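Local atomic coordinates of thermotoga maritima TmcAL (Thermotoga maritima, PDB entry 5Y0T), a protein that belongs to the HIGH nucleotidyl transferase family of the HUP clan and is modelled with adenosine-5'-rp-alpha-thio-triphosphate. Residues Y119-D123 / E124-F128; H130-L133 / K134-Y137; K323-V326 / E327-T331; G291-R294 / D295-E298; T306-R309 / I310-L313. All blocks are in the same frame, centred on the assembly; numbering follows the deposited sequence.

Contact 1 (Y119-D123 / E124-F128); sequences YEQPD and EYQKF
Two backbone bonds close the first turn of helix 123-134, from P122 and D123 to Q126 and K127. Q126 N gives its hydrogen to P122 O at 3.0 Å, in the carbonyl plane, and K127 N reaches D123 O at 2.7 Å. A third, weak bond is bent to 124° at the hydrogen: E124 N points poorly at D123 OD1, 2.7 Å away. The D123 carboxylate is brought back over this N-H because CG sits between the backbone N and the carbonyl carbon (chi1 48°).

The setting is a tight link between helices 108-120 and 123-134. Q121 leaves the first helix with positive phi, and P122 takes the N-cap position of the second, where a ring without an N-H costs no helical bond.

Apolar and edge contacts join the two sides of the corner. P122 CG lies 3.9 Å from Y125 CB, and the same proline packs on I117 and Y150. The Q121 amide stands steeply to the Y125 ring, their planes 78° apart, with OE1 in the ring plane at the edge by CE2, 3.7 Å away.

Through water, Y125 OH (2.7 Å from water 1) is joined weakly to Q121 NE2, whose stronger partner is L118 O in the preceding helix. Y125 also touches R143 of helix 139-153.

Contact 2 (H130-L133 / K134-Y137); sequences HEEL and KKGY
L133 O is gripped by two donors at the end of its helix. G136 N binds it at 2.8 Å, coming from above the carbonyl plane and not along a lone pair, and water 2 donates to it at 3.0 Å. The same water also donates to Y137 O, so the chain leaving the helix is bridged back to the last turn. One residue earlier, E132 O receives a weak bond from Y137 N at 3.4 Å. The regular helical pattern persists up to this point, with K134 N on H130 O at 2.8 Å and K135 N on E131 O.

Among the side chains, E132 lies at the centre. Its chain is bent at chi2 (-60°), which folds the carboxylate back beside K135 and Y137, both running alongside it in the same direction. K135 NZ makes a weak salt bridge to E132 OE2 at 3.3 Å, while R149 of helix 139-153 is the stronger partner of that oxygen. The other oxygen, E132 OE1, approaches Y137 CD2 to 3.4 Å, with carboxylate and ring planes only 18° apart. The Y137 ring also meets Y145 edge-to-face. The positive groups at OE2 would be expected to keep this buried carboxylate ionised.

On another side of the helix, K134 CG rests over one face of the H130 imidazole, 4.2 Å from its centroid, a CH-pi contact.

The positive phi of G136, with the bonds from G136 N and Y137 N back into the last turn, makes a Schellman motif that ends helix 123-134 before the chain enters helix 139-153.

Contact 3 (K323-V326 / E327-T331); sequences KEFV and EKSNT
E327 N opens the second segment by binding K323 O at 3.0 Å, and its CB packs against the same carbonyl. K328 N follows the helical pattern, donating to E324 O, while the lysine chain leaves the backbone alongside that carbonyl and carries NZ to a salt bridge with D380.

S329 contributes both of its donors to one acceptor. Its N and its OG each lie 2.9 Å from F325 O, arriving from opposite faces of the carbonyl plane; OG stands well above that plane and N is tilted less. With OG beside its own backbone N (chi1 -60°), the hydroxyl is folded back along the helix. It thereby also comes over one face of the F325 phenyl ring, 3.8 Å above the plane and offset toward the rim near CE1. Q387 NE2 of helix 381-399 adds a weak bond to the hydroxyl, and F325 packs on the same helix at L390.

N330 N binds V326 O at 2.8 Å. The asparagine side chain runs alongside that of V326, pointing the same way, so that ND2 approaches V326 CG1 to 3.5 Å; Q77 OE1 accepts from this amide nitrogen. T331 closes the segment with OG1 on E327 O at 2.8 Å.

Where helix 323-332 packs on helices 381-399 and 72-75, the S329 hydroxyl and the N330 amide nitrogen thus both have partners. The buried serine hydroxyl spends its proton on the helix's own carbonyl, and the asparagine amide carries its bonding across to a neighbouring loop.

Contact 4 (G291-R294 / D295-E298); sequences GSYR and DFLE
The chain turns into helix 293-300 at S292, which occupies the N-cap. D295 N donates to S292 OG at 3.1 Å, a nearly straight capping bond. From there the helical ladder begins: F296 N binds S292 O at 2.7 Å in the carbonyl plane, L297 N binds Y293 O, and E298 N binds R294 O. Water 3 accepts from G291 N and donates to D295 OD2 at 2.6 Å, so the aspartate side chain is tied to the residue before the cap.

The serine oxygen meets the D295 N-H because it stands between its own backbone N and carbonyl carbon (chi1 74°). The carboxylate oxygen that does not bind water 3, D295 OD1, lies 2.9 Å from R294 NH2. This salt bridge is electrostatic: the oxygen sits over a face of the guanidinium, the two planes are 81° apart, and no N-H points at it.

On the inner side the contacts are apolar. L297 CG stands over one face of the Y293 ring, 4.1 Å from the centroid, in a CH-pi contact, with CD1 reaching toward CE2 and CD2 toward CZ. The F296 ring meets Y293 rim to rim instead, Y293 CE1 to F296 CD1 at 3.5 Å, with neither ring over the other. Beyond this pair, F296 meets F283 edge-to-face, and Y293 lies against A314.

The helix is therefore divided chemically: a carboxylate near its N-terminal end, where the helix dipole would probably stabilise the negative charge, and an aromatic-aliphatic cluster facing helices 254-261, 279-289 and 307-318.

Contact 5 (T306-R309 / I310-L313); sequences TFSR and IRRL
The guanidinium of R312 has S308 O on one face, 3.6 Å above the plane and over its centre, with R309 N over a face as well. At its edge, in plane, lies water 4, which accepts from R312 NH2 at 2.9 Å and is also hydrogen-bonded to T306 OG1. The guanidinium of R311 is covered on one face by F307 CB, offset toward the rim, where NH1 is the nearest atom at 3.6 Å. R311 NH2 makes a weak bond to S308 OG at 2.9 Å, bent to 128°. Both arginines fold back over the preceding turn through a bend at chi3 (-60° in R311 and -67° in R312).

The helix starts after T306 at the N-cap, its OG1 accepting from R309 N at 3.1 Å. The main-chain bonds follow in order, R311 N to F307 O being the shortest at 2.8 Å.

The arginines have their stronger partners outside: R311 NE binds R44 O, R312 NH1 binds Q43 O, and R309 forms a salt bridge with E277. Helix 307-318 therefore presents two guanidinium groups, laid flat on its first turn, from which R311 NE and R312 NH1 reach main-chain carbonyls of residues 43-44.

How the contacts relate
Every contact is local, joining consecutive segments of the chain, so each closes just a helical turn or a corner; none nests in or crosses another. From the N terminus, contact 1 forms the corner between helices 108-120 and 123-134, and contact 2 ends the latter helix, their centres about 14 Å apart. Contact 4 then starts helix 293-300, contact 5 starts helix 307-318, and contact 3 lies on the next helix, 323-332. Contacts 4 and 5 touch: L297 CD2 meets I310 CG2 at 3.7 Å, packing the successive helices together. Contact 3 comes within about 8 Å of contact 5 (nearest atoms), without touching, while contacts 1 and 4 stand farthest apart, about 40 Å between centres.

Contact 1 (Y119-D123 / E124-F128)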
# COMPACT_ATOMS: atom_id res chain seq x y z
N TYR A 119 -5.92 34.81 -17.81
CA TYR A 119 -7.15 34.34 -18.43
C TYR A 119 -7.15 34.60 -19.94
O TYR A 119 -7.44 33.72 -20.74
CB TYR A 119 -8.36 35.02 -17.77
CG TYR A 119 -9.69 34.73 -18.43
CD1 TYR A 119 -10.15 33.42 -18.60
CD2 TYR A 119 -10.50 35.77 -18.87
CE1 TYR A 119 -11.37 33.15 -19.20
CE2 TYR A 119 -11.72 35.51 -19.47
CZ TYR A 119 -12.15 34.21 -19.63
OH TYR A 119 -13.37 33.99 -20.23
N GLU A 120 -6.81 35.83 -20.33
CA GLU A 120 -6.86 36.17 -21.74
C GLU A 120 -5.67 35.65 -22.54
O GLU A 120 -5.78 35.44 -23.75
CB GLU A 120 -6.99 37.68 -21.90
CG GLU A 120 -8.36 38.16 -21.48
CD GLU A 120 -8.52 39.65 -21.66
OE1 GLU A 120 -7.51 40.31 -21.97
OE2 GLU A 120 -9.65 40.14 -21.48
N GLN A 121 -4.56 35.40 -21.85
CA GLN A 121 -3.37 34.85 -22.49
C GLN A 121 -2.92 35.65 -23.71
O GLN A 121 -2.83 35.11 -24.81
CB GLN A 121 -3.62 33.38 -22.90
CG GLN A 121 -3.76 32.40 -21.74
CD GLN A 121 -2.41 32.08 -21.09
OE1 GLN A 121 -1.42 31.85 -21.79
NE2 GLN A 121 -2.36 32.09 -19.76
N PRO A 122 -2.65 36.96 -23.54
CA PRO A 122 -2.16 37.72 -24.70
C PRO A 122 -0.85 37.14 -25.25
O PRO A 122 -0.03 36.64 -24.47
CB PRO A 122 -1.95 39.13 -24.13
CG PRO A 122 -1.78 38.93 -22.65
CD PRO A 122 -2.65 37.76 -22.30
N ASP A 123 -0.66 37.20 -26.57
CA ASP A 123 0.44 36.46 -27.20
C ASP A 123 1.81 36.92 -26.70
O ASP A 123 2.68 36.08 -26.51
CB ASP A 123 0.38 36.56 -28.73
CG ASP A 123 0.18 37.98 -29.23
OD1 ASP A 123 0.26 38.92 -28.41
OD2 ASP A 123 -0.07 38.16 -30.44
N GLU A 124 1.99 38.21 -26.45
CA GLU A 124 3.24 38.71 -25.87
C GLU A 124 3.55 38.03 -24.53
O GLU A 124 4.70 37.70 -24.25
CB GLU A 124 3.21 40.23 -25.68
CG GLU A 124 2.68 41.04 -26.87
CD GLU A 124 1.26 41.56 -26.64
OE1 GLU A 124 0.32 40.73 -26.44
OE2 GLU A 124 1.07 42.80 -26.63
N TYR A 125 2.53 37.84 -23.69
CA TYR A 125 2.72 37.10 -22.44
C TYR A 125 3.12 35.65 -22.72
O TYR A 125 4.06 35.13 -22.11
CB TYR A 125 1.47 37.11 -21.56
CG TYR A 125 1.53 36.03 -20.48
CD1 TYR A 125 2.32 36.20 -19.34
CD2 TYR A 125 0.84 34.82 -20.62
CE1 TYR A 125 2.40 35.22 -18.37
CE2 TYR A 125 0.92 33.83 -19.65
CZ TYR A 125 1.70 34.04 -18.52
OH TYR A 125 1.78 33.08 -17.55
N GLN A 126 2.39 35.00 -23.62
CA GLN A 126 2.69 33.62 -23.97
C GLN A 126 4.10 33.47 -24.52
O GLN A 126 4.79 32.51 -24.20
CB GLN A 126 1.69 33.08 -24.99
CG GLN A 126 0.26 32.96 -24.48
CD GLN A 126 -0.58 32.06 -25.37
OE1 GLN A 126 -1.44 32.52 -26.11
NE2 GLN A 126 -0.31 30.76 -25.30
N LYS A 127 4.52 34.41 -25.36
CA LYS A 127 5.88 34.40 -25.91
C LYS A 127 6.92 34.46 -24.79
O LYS A 127 7.86 33.67 -24.78
CB LYS A 127 6.11 35.58 -26.87
CG LYS A 127 5.21 35.62 -28.08
CD LYS A 127 5.25 34.33 -28.89
CE LYS A 127 4.20 34.36 -29.99
NZ LYS A 127 4.26 35.61 -30.80
N PHE A 128 6.74 35.39 -23.86
CA PHE A 128 7.63 35.50 -22.70
C PHE A 128 7.63 34.22 -21.89
O PHE A 128 8.67 33.72 -21.49
CB PHE A 128 7.24 36.68 -21.81
CG PHE A 128 7.53 38.04 -22.40
CD1 PHE A 128 8.65 38.24 -23.20
CD2 PHE A 128 6.69 39.11 -22.15
CE1 PHE A 128 8.92 39.49 -23.74
CE2 PHE A 128 6.95 40.36 -22.69
CZ PHE A 128 8.07 40.55 -23.49
O HOH W 1 0.05 31.01 -17.76

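Contact 2 (H130-L133 / K134-Y137)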
# COMPACT_ATOMS: atom_id res chain seq x y z
N HIS A 130 6.87 31.14 -22.75
CA HIS A 130 7.51 30.04 -23.45
C HIS A 130 9.04 30.15 -23.37
O HIS A 130 9.73 29.16 -23.11
CB HIS A 130 7.05 30.01 -24.90
CG HIS A 130 7.54 28.82 -25.67
ND1 HIS A 130 7.80 27.60 -25.07
CD2 HIS A 130 7.81 28.66 -26.99
CE1 HIS A 130 8.22 26.75 -25.99
NE2 HIS A 130 8.23 27.36 -27.16
N GLU A 131 9.56 31.35 -23.59
CA GLU A 131 10.99 31.58 -23.49
C GLU A 131 11.54 31.20 -22.12
O GLU A 131 12.57 30.53 -22.02
CB GLU A 131 11.33 33.04 -23.77
CG GLU A 131 11.18 33.45 -25.21
CD GLU A 131 11.74 34.82 -25.46
OE1 GLU A 131 12.34 35.40 -24.53
OE2 GLU A 131 11.59 35.32 -26.59
N GLU A 132 10.84 31.63 -21.07
CA GLU A 132 11.29 31.36 -19.70
C GLU A 132 11.24 29.87 -19.39
O GLU A 132 12.15 29.34 -18.75
CB GLU A 132 10.44 32.14 -18.69
CG GLU A 132 10.53 33.65 -18.84
CD GLU A 132 11.95 34.18 -18.65
OE1 GLU A 132 12.67 33.65 -17.78
OE2 GLU A 132 12.33 35.13 -19.36
N LEU A 133 10.19 29.19 -19.85
CA LEU A 133 10.11 27.74 -19.69
C LEU A 133 11.26 27.06 -20.44
O LEU A 133 11.94 26.19 -19.88
CB LEU A 133 8.76 27.20 -20.18
CG LEU A 133 7.53 27.60 -19.37
CD1 LEU A 133 6.26 27.14 -20.07
CD2 LEU A 133 7.58 27.04 -17.95
N LYS A 134 11.49 27.47 -21.68
CA LYS A 134 12.62 26.98 -22.47
C LYS A 134 13.95 27.14 -21.74
O LYS A 134 14.82 26.27 -21.81
CB LYS A 134 12.71 27.70 -23.81
CG LYS A 134 11.82 27.13 -24.91
CD LYS A 134 12.40 27.47 -26.29
CE LYS A 134 13.78 26.87 -26.47
NZ LYS A 134 14.28 26.95 -27.88
N LYS A 135 14.11 28.26 -21.04
CA LYS A 135 15.33 28.54 -20.27
C LYS A 135 15.50 27.58 -19.09
O LYS A 135 16.56 27.56 -18.44
CB LYS A 135 15.32 29.99 -19.76
CG LYS A 135 16.13 30.95 -20.61
CD LYS A 135 16.39 32.27 -19.91
CE LYS A 135 15.23 33.22 -20.06
NZ LYS A 135 15.60 34.60 -19.61
N GLY A 136 14.46 26.81 -18.80
CA GLY A 136 14.54 25.80 -17.76
C GLY A 136 13.95 26.18 -16.42
O GLY A 136 14.05 25.41 -15.46
N TYR A 137 13.34 27.36 -16.32
CA TYR A 137 12.72 27.76 -15.07
C TYR A 137 11.45 26.93 -14.83
O TYR A 137 10.80 26.50 -15.78
CB TYR A 137 12.38 29.25 -15.06
CG TYR A 137 13.59 30.17 -14.93
CD1 TYR A 137 14.42 30.11 -13.82
CD2 TYR A 137 13.88 31.11 -15.91
CE1 TYR A 137 15.51 30.94 -13.69
CE2 TYR A 137 14.98 31.95 -15.79
CZ TYR A 137 15.79 31.86 -14.68
OH TYR A 137 16.88 32.70 -14.57
O HOH W 2 11.13 24.67 -17.46

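Contact 3 (K323-V326 / E327-T331)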
# COMPACT_ATOMS: atom_id res chain seq x y z
N LYS A 323 -3.10 10.41 -13.94
CA LYS A 323 -3.02 11.63 -14.76
C LYS A 323 -4.32 11.92 -15.49
O LYS A 323 -4.75 13.07 -15.58
CB LYS A 323 -1.85 11.53 -15.74
CG LYS A 323 -0.49 11.58 -15.04
CD LYS A 323 0.69 11.49 -16.02
CE LYS A 323 1.99 11.97 -15.34
NZ LYS A 323 3.23 11.50 -16.04
N GLU A 324 -4.96 10.87 -16.01
CA GLU A 324 -6.21 11.06 -16.76
C GLU A 324 -7.34 11.56 -15.85
O GLU A 324 -8.15 12.41 -16.24
CB GLU A 324 -6.61 9.75 -17.45
CG GLU A 324 -7.90 9.88 -18.26
CD GLU A 324 -8.18 8.66 -19.12
OE1 GLU A 324 -7.34 7.72 -19.13
OE2 GLU A 324 -9.23 8.64 -19.79
N PHE A 325 -7.41 11.01 -14.64
CA PHE A 325 -8.43 11.37 -13.66
C PHE A 325 -8.29 12.84 -13.24
O PHE A 325 -9.28 13.59 -13.18
CB PHE A 325 -8.31 10.43 -12.45
CG PHE A 325 -9.10 10.86 -11.25
CD1 PHE A 325 -10.48 10.86 -11.27
CD2 PHE A 325 -8.45 11.20 -10.08
CE1 PHE A 325 -11.21 11.24 -10.15
CE2 PHE A 325 -9.16 11.57 -8.95
CZ PHE A 325 -10.54 11.59 -8.98
N VAL A 326 -7.06 13.28 -12.98
CA VAL A 326 -6.85 14.69 -12.59
C VAL A 326 -7.11 15.62 -13.78
O VAL A 326 -7.67 16.71 -13.62
CB VAL A 326 -5.43 14.93 -12.02
CG1 VAL A 326 -5.21 16.40 -11.73
CG2 VAL A 326 -5.24 14.14 -10.75
N GLU A 327 -6.74 15.18 -14.98
CA GLU A 327 -6.99 15.99 -16.17
C GLU A 327 -8.49 16.23 -16.36
O GLU A 327 -8.91 17.35 -16.63
CB GLU A 327 -6.39 15.33 -17.41
CG GLU A 327 -6.72 16.06 -18.71
CD GLU A 327 -6.04 17.42 -18.79
OE1 GLU A 327 -5.04 17.63 -18.06
OE2 GLU A 327 -6.50 18.27 -19.58
N LYS A 328 -9.28 15.17 -16.24
CA LYS A 328 -10.73 15.32 -16.33
C LYS A 328 -11.30 16.16 -15.19
O LYS A 328 -12.20 16.98 -15.40
CB LYS A 328 -11.41 13.95 -16.34
CG LYS A 328 -11.30 13.20 -17.67
CD LYS A 328 -12.20 11.97 -17.68
CE LYS A 328 -13.68 12.36 -17.55
NZ LYS A 328 -14.61 11.19 -17.65
N SER A 329 -10.79 15.96 -13.98
CA SER A 329 -11.27 16.74 -12.84
C SER A 329 -10.94 18.23 -13.02
O SER A 329 -11.72 19.09 -12.63
CB SER A 329 -10.68 16.23 -11.53
OG SER A 329 -11.02 14.88 -11.29
N ASN A 330 -9.80 18.53 -13.63
CA ASN A 330 -9.38 19.92 -13.78
C ASN A 330 -9.99 20.61 -15.00
O ASN A 330 -9.79 21.80 -15.23
CB ASN A 330 -7.85 20.00 -13.85
CG ASN A 330 -7.21 19.88 -12.48
OD1 ASN A 330 -7.92 19.90 -11.47
ND2 ASN A 330 -5.88 19.76 -12.44
N THR A 331 -10.73 19.83 -15.78
CA THR A 331 -11.48 20.30 -16.94
C THR A 331 -12.96 20.42 -16.60
O THR A 331 -13.56 21.49 -16.72
CB THR A 331 -11.29 19.35 -18.15
OG1 THR A 331 -9.90 19.27 -18.48
CG2 THR A 331 -12.05 19.87 -19.37

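Contact 4 (G291-R294 / D295-E298)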
# COMPACT_ATOMS: atom_id res chain seq x y z
N GLY A 291 15.26 4.67 5.12
CA GLY A 291 14.55 3.88 6.11
C GLY A 291 13.44 4.58 6.87
O GLY A 291 12.78 3.96 7.70
N SER A 292 13.25 5.87 6.61
CA SER A 292 12.13 6.62 7.19
C SER A 292 11.62 7.63 6.18
O SER A 292 12.37 8.08 5.31
CB SER A 292 12.53 7.34 8.47
OG SER A 292 13.33 8.48 8.18
N TYR A 293 10.35 7.99 6.31
CA TYR A 293 9.71 8.92 5.40
C TYR A 293 10.37 10.29 5.50
O TYR A 293 10.49 11.01 4.50
CB TYR A 293 8.22 9.00 5.70
CG TYR A 293 7.42 9.80 4.70
CD1 TYR A 293 7.51 9.53 3.34
CD2 TYR A 293 6.59 10.83 5.11
CE1 TYR A 293 6.77 10.29 2.41
CE2 TYR A 293 5.86 11.57 4.21
CZ TYR A 293 5.95 11.29 2.86
OH TYR A 293 5.20 12.04 1.98
N ARG A 294 10.82 10.64 6.69
CA ARG A 294 11.55 11.90 6.85
C ARG A 294 12.81 11.87 5.98
O ARG A 294 13.10 12.82 5.26
CB ARG A 294 11.91 12.15 8.32
CG ARG A 294 12.47 13.54 8.58
CD ARG A 294 13.12 13.67 9.95
NE ARG A 294 14.36 12.90 10.03
CZ ARG A 294 15.54 13.33 9.59
NH1 ARG A 294 15.65 14.53 9.01
NH2 ARG A 294 16.62 12.56 9.70
N ASP A 295 13.55 10.77 6.04
CA ASP A 295 14.76 10.64 5.22
C ASP A 295 14.39 10.55 3.74
O ASP A 295 15.10 11.09 2.89
CB ASP A 295 15.59 9.43 5.64
CG ASP A 295 16.25 9.61 7.00
OD1 ASP A 295 16.25 10.74 7.53
OD2 ASP A 295 16.77 8.61 7.55
N PHE A 296 13.29 9.85 3.45
CA PHE A 296 12.77 9.76 2.08
C PHE A 296 12.57 11.14 1.47
O PHE A 296 13.02 11.41 0.36
CB PHE A 296 11.44 9.00 2.05
CG PHE A 296 10.76 9.01 0.71
CD1 PHE A 296 9.69 9.87 0.46
CD2 PHE A 296 11.16 8.13 -0.30
CE1 PHE A 296 9.05 9.86 -0.77
CE2 PHE A 296 10.51 8.12 -1.54
CZ PHE A 296 9.46 9.00 -1.78
N LEU A 297 11.87 12.00 2.20
CA LEU A 297 11.55 13.34 1.73
C LEU A 297 12.82 14.14 1.44
O LEU A 297 12.92 14.80 0.40
CB LEU A 297 10.67 14.07 2.76
CG LEU A 297 9.21 13.60 2.86
CD1 LEU A 297 8.43 14.39 3.93
CD2 LEU A 297 8.51 13.74 1.51
N GLU A 298 13.79 14.06 2.34
CA GLU A 298 15.07 14.74 2.14
C GLU A 298 15.83 14.18 0.94
O GLU A 298 16.48 14.92 0.21
CB GLU A 298 15.93 14.63 3.40
CG GLU A 298 15.38 15.39 4.60
CD GLU A 298 15.51 16.91 4.44
OE1 GLU A 298 16.32 17.38 3.60
OE2 GLU A 298 14.80 17.63 5.16
O HOH W 3 17.16 6.46 6.17

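Contact 5 (T306-R309 / I310-L313)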
# COMPACT_ATOMS: atom_id res chain seq x y z
N THR A 306 10.02 21.61 -3.94
CA THR A 306 9.58 21.93 -2.59
C THR A 306 9.10 20.69 -1.85
O THR A 306 8.71 19.69 -2.46
CB THR A 306 8.45 22.96 -2.60
OG1 THR A 306 7.27 22.35 -3.13
CG2 THR A 306 8.83 24.16 -3.45
N PHE A 307 9.13 20.74 -0.52
CA PHE A 307 8.63 19.63 0.29
C PHE A 307 7.15 19.40 0.03
O PHE A 307 6.69 18.26 -0.03
CB PHE A 307 8.88 19.89 1.78
CG PHE A 307 10.29 19.60 2.20
CD1 PHE A 307 10.77 18.30 2.19
CD2 PHE A 307 11.14 20.62 2.61
CE1 PHE A 307 12.08 18.02 2.57
CE2 PHE A 307 12.45 20.35 2.98
CZ PHE A 307 12.92 19.05 2.97
N SER A 308 6.39 20.48 -0.16
CA SER A 308 4.95 20.36 -0.38
C SER A 308 4.64 19.64 -1.69
O SER A 308 3.68 18.88 -1.78
CB SER A 308 4.29 21.73 -0.37
OG SER A 308 4.09 22.17 0.96
N ARG A 309 5.44 19.90 -2.71
CA ARG A 309 5.26 19.21 -3.98
C ARG A 309 5.54 17.72 -3.79
O ARG A 309 4.77 16.88 -4.25
CB ARG A 309 6.16 19.80 -5.07
CG ARG A 309 6.02 19.11 -6.42
CD ARG A 309 6.83 19.85 -7.48
NE ARG A 309 6.86 19.15 -8.76
CZ ARG A 309 7.64 19.50 -9.79
NH1 ARG A 309 8.45 20.55 -9.69
NH2 ARG A 309 7.59 18.81 -10.92
N ILE A 310 6.64 17.39 -3.11
CA ILE A 310 6.96 15.98 -2.88
C ILE A 310 5.90 15.28 -2.02
O ILE A 310 5.48 14.16 -2.33
CB ILE A 310 8.34 15.79 -2.21
CG1 ILE A 310 9.43 16.52 -2.99
CG2 ILE A 310 8.68 14.30 -2.12
CD1 ILE A 310 9.39 16.24 -4.48
N ARG A 311 5.47 15.93 -0.94
CA ARG A 311 4.43 15.37 -0.08
C ARG A 311 3.11 15.17 -0.83
O ARG A 311 2.42 14.18 -0.61
CB ARG A 311 4.20 16.25 1.16
CG ARG A 311 5.35 16.24 2.19
CD ARG A 311 4.97 17.05 3.44
NE ARG A 311 4.68 18.45 3.14
CZ ARG A 311 5.38 19.49 3.60
NH1 ARG A 311 6.42 19.31 4.41
NH2 ARG A 311 5.02 20.72 3.26
N ARG A 312 2.74 16.12 -1.69
CA ARG A 312 1.54 15.96 -2.52
C ARG A 312 1.69 14.73 -3.41
O ARG A 312 0.77 13.92 -3.52
CB ARG A 312 1.25 17.19 -3.39
CG ARG A 312 0.53 18.34 -2.68
CD ARG A 312 0.13 19.48 -3.66
NE ARG A 312 1.27 20.20 -4.20
CZ ARG A 312 1.77 21.31 -3.67
NH1 ARG A 312 1.22 21.82 -2.58
NH2 ARG A 312 2.82 21.89 -4.23
N LEU A 313 2.86 14.58 -4.04
CA LEU A 313 3.08 13.42 -4.91
C LEU A 313 2.98 12.08 -4.15
O LEU A 313 2.55 11.08 -4.72
CB LEU A 313 4.43 13.52 -5.61
CG LEU A 313 4.53 14.54 -6.74
CD1 LEU A 313 5.95 14.59 -7.31
CD2 LEU A 313 3.53 14.23 -7.83
O HOH W 4 4.86 23.83 -3.57